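Local structure of ecto-NAD+ glycohydrolase (CD38 molecule) (Bos taurus, 3GC6) at residues Q25-T30 and D116-C121. The protein is a glycoprotein of the ADP-ribosyl cyclase family, an ectoenzyme whose chain is cross-linked by several disulfide bonds. The protein carries 1 engineered substitution. Sequence-based numbering, arbitrary orientation. Where two conformers were deposited one is given.
With SO4 (sulfate ion), chain E.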
loop_
_atom_site.group_PDB
_atom_site.type_symbol
_atom_site.label_atom_id
_atom_site.label_comp_id
_atom_site.label_asym_id
_atom_site.label_seq_id
_atom_site.Cartn_x
_atom_site.Cartn_y
_atom_site.Cartn_z
ATOM N N GLN A 25 -12.482 4.235 -1.073
ATOM C CA GLN A 25 -11.148 4.852 -0.937
ATOM C C GLN A 25 -10.575 4.506 0.418
ATOM O O GLN A 25 -9.446 4.004 0.525
ATOM C CB GLN A 25 -11.248 6.385 -1.055
ATOM C CG GLN A 25 -9.908 7.127 -0.725
ATOM C CD GLN A 25 -9.831 7.717 0.693
ATOM O OE1 GLN A 25 -8.934 7.381 1.485
ATOM N NE2 GLN A 25 -10.766 8.613 1.011
ATOM N N GLU A 26 -11.344 4.767 1.469
ATOM C CA GLU A 26 -10.841 4.548 2.808
ATOM C C GLU A 26 -10.537 3.053 3.019
ATOM O O GLU A 26 -9.508 2.686 3.605
ATOM C CB GLU A 26 -11.807 5.042 3.885
ATOM C CG GLU A 26 -11.961 6.566 3.970
ATOM C CD GLU A 26 -12.921 6.980 5.071
ATOM O OE1 GLU A 26 -13.627 6.109 5.627
ATOM O OE2 GLU A 26 -12.985 8.192 5.367
ATOM N N ARG A 27 -11.448 2.189 2.583
ATOM C CA ARG A 27 -11.247 0.749 2.775
ATOM C C ARG A 27 -10.019 0.252 2.013
ATOM O O ARG A 27 -9.285 -0.617 2.495
ATOM C CB ARG A 27 -12.506 -0.026 2.365
ATOM C CG ARG A 27 -13.638 0.147 3.352
ATOM C CD ARG A 27 -14.849 -0.662 2.918
ATOM N NE ARG A 27 -15.912 -0.621 3.921
ATOM C CZ ARG A 27 -17.022 -1.360 3.868
ATOM N NH1 ARG A 27 -17.247 -2.168 2.841
ATOM N NH2 ARG A 27 -17.912 -1.273 4.871
ATOM N N CYS A 28 -9.789 0.783 0.826
ATOM C CA CYS A 28 -8.647 0.336 0.040
ATOM C C CYS A 28 -7.329 0.701 0.739
ATOM O O CYS A 28 -6.416 -0.127 0.843
ATOM C CB CYS A 28 -8.697 0.938 -1.352
ATOM S SG CYS A 28 -7.594 0.134 -2.504
ATOM N N ASP A 29 -7.248 1.922 1.250
ATOM C CA ASP A 29 -6.033 2.310 2.001
ATOM C C ASP A 29 -5.864 1.452 3.245
ATOM O O ASP A 29 -4.761 0.981 3.560
ATOM C CB ASP A 29 -6.104 3.788 2.392
ATOM C CG ASP A 29 -5.923 4.730 1.193
ATOM O OD1 ASP A 29 -5.376 4.308 0.156
ATOM O OD2 ASP A 29 -6.328 5.922 1.296
ATOM N N THR A 30 -6.949 1.262 3.998
ATOM C CA THR A 30 -6.885 0.424 5.181
ATOM C C THR A 30 -6.416 -0.990 4.839
ATOM O O THR A 30 -5.525 -1.569 5.481
ATOM C CB THR A 30 -8.264 0.408 5.870
ATOM O OG1 THR A 30 -8.511 1.735 6.354
ATOM C CG2 THR A 30 -8.287 -0.616 7.023
ATOM N N ASP A 116 -17.927 -5.292 0.755
ATOM C CA ASP A 116 -18.747 -6.015 1.726
ATOM C C ASP A 116 -19.746 -5.074 2.390
ATOM O O ASP A 116 -19.347 -4.026 2.928
ATOM C CB ASP A 116 -17.829 -6.596 2.810
ATOM C CG ASP A 116 -18.525 -7.653 3.678
ATOM O OD1 ASP A 116 -19.602 -8.141 3.326
ATOM O OD2 ASP A 116 -17.934 -7.993 4.720
ATOM N N GLY A 117 -21.024 -5.460 2.351
ATOM C CA GLY A 117 -22.064 -4.670 3.009
ATOM C C GLY A 117 -22.543 -3.443 2.262
ATOM O O GLY A 117 -23.498 -2.786 2.719
ATOM N N LEU A 118 -21.916 -3.120 1.131
ATOM C CA LEU A 118 -22.316 -1.931 0.378
ATOM C C LEU A 118 -23.351 -2.251 -0.713
ATOM O O LEU A 118 -23.546 -3.421 -1.111
ATOM C CB LEU A 118 -21.121 -1.243 -0.275
ATOM C CG LEU A 118 -19.930 -0.987 0.646
ATOM C CD1 LEU A 118 -18.839 -0.171 -0.077
ATOM C CD2 LEU A 118 -20.402 -0.246 1.908
ATOM N N ARG A 119 -24.009 -1.184 -1.172
ATOM C CA ARG A 119 -24.952 -1.225 -2.285
ATOM C C ARG A 119 -24.503 -0.195 -3.305
ATOM O O ARG A 119 -23.980 0.857 -2.943
ATOM C CB ARG A 119 -26.357 -0.869 -1.787
ATOM C CG ARG A 119 -26.869 -1.773 -0.675
ATOM C CD ARG A 119 -26.961 -3.196 -1.174
ATOM N NE ARG A 119 -27.495 -4.135 -0.192
ATOM C CZ ARG A 119 -28.788 -4.372 -0.012
ATOM N NH1 ARG A 119 -29.691 -3.727 -0.747
ATOM N NH2 ARG A 119 -29.181 -5.254 0.900
ATOM N N TRP A 120 -24.699 -0.494 -4.587
ATOM C CA TRP A 120 -24.429 0.508 -5.585
ATOM C C TRP A 120 -25.133 0.217 -6.875
ATOM O O TRP A 120 -25.414 -0.940 -7.221
ATOM C CB TRP A 120 -22.927 0.623 -5.840
ATOM C CG TRP A 120 -22.281 -0.659 -6.420
ATOM C CD1 TRP A 120 -22.087 -0.960 -7.728
ATOM C CD2 TRP A 120 -21.765 -1.773 -5.670
ATOM N NE1 TRP A 120 -21.463 -2.194 -7.867
ATOM C CE2 TRP A 120 -21.258 -2.712 -6.608
ATOM C CE3 TRP A 120 -21.692 -2.073 -4.308
ATOM C CZ2 TRP A 120 -20.677 -3.910 -6.224
ATOM C CZ3 TRP A 120 -21.097 -3.262 -3.922
ATOM C CH2 TRP A 120 -20.592 -4.161 -4.876
ATOM N N CYS A 121 -25.444 1.299 -7.563
ATOM C CA CYS A 121 -25.962 1.239 -8.932
ATOM C C CYS A 121 -25.875 2.648 -9.511
ATOM O O CYS A 121 -25.770 3.629 -8.754
ATOM C CB CYS A 121 -27.401 0.686 -8.970
ATOM S SG CYS A 121 -28.698 1.761 -8.194
HETATM S S SO4 E . -6.595 2.980 8.655
HETATM O O1 SO4 E . -6.112 1.664 8.243
HETATM O O2 SO4 E . -5.509 3.713 9.317
HETATM O O3 SO4 E . -7.056 3.712 7.477
HETATM O O4 SO4 E . -7.711 2.817 9.590
HETATM O O HOH W 1 -20.217 -2.584 5.655
#
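Arg27 reaches out from helix 20-35 and hands its NH1 to the backbone carbonyl of Asp116, with 2.8 Å between Arg27 NH1 and Asp116 O. The N-H points almost straight at its acceptor (166°), and the oxygen lies at the edge of the guanidinium, close to its plane. Arginine suits the place because its long chain, kept straight beyond CG (chi2 -179°), bridges the 10.2 Å between Arg27 CA and Asp116 CA. The tight side belongs to Leu118, whose isobutyl group runs antiparallel alongside the arginine end: Leu118 CG comes to 3.7 Å from Arg27 NH1, while CD2 lies over one guanidinium face. Leucine fits here as a buried side chain that also packs on Phe20, Ile23 and Ile24 of the same helix.

Asp116 is the first residue to leave helical geometry after helix 110-115, and NH1 also donates a hydrogen bond to Leu114 O, so a single nitrogen grips two carbonyls at this helix end. The contact thereby ties helix 20-35 to the loop following helix 110-115, in the helical part of the ADP-ribosyl cyclase fold, away from the parallel sheet. The positive phi of Gly117 (79°), readily adopted by glycine, turns the chain between Asp116 and Leu118.

The looser side is wet: one water accepts from Arg27 NH2 at 2.8 Å and donates to Asp116 O at 3.2 Å, bridging the guanidinium edge to the carbonyl that NH1 already holds.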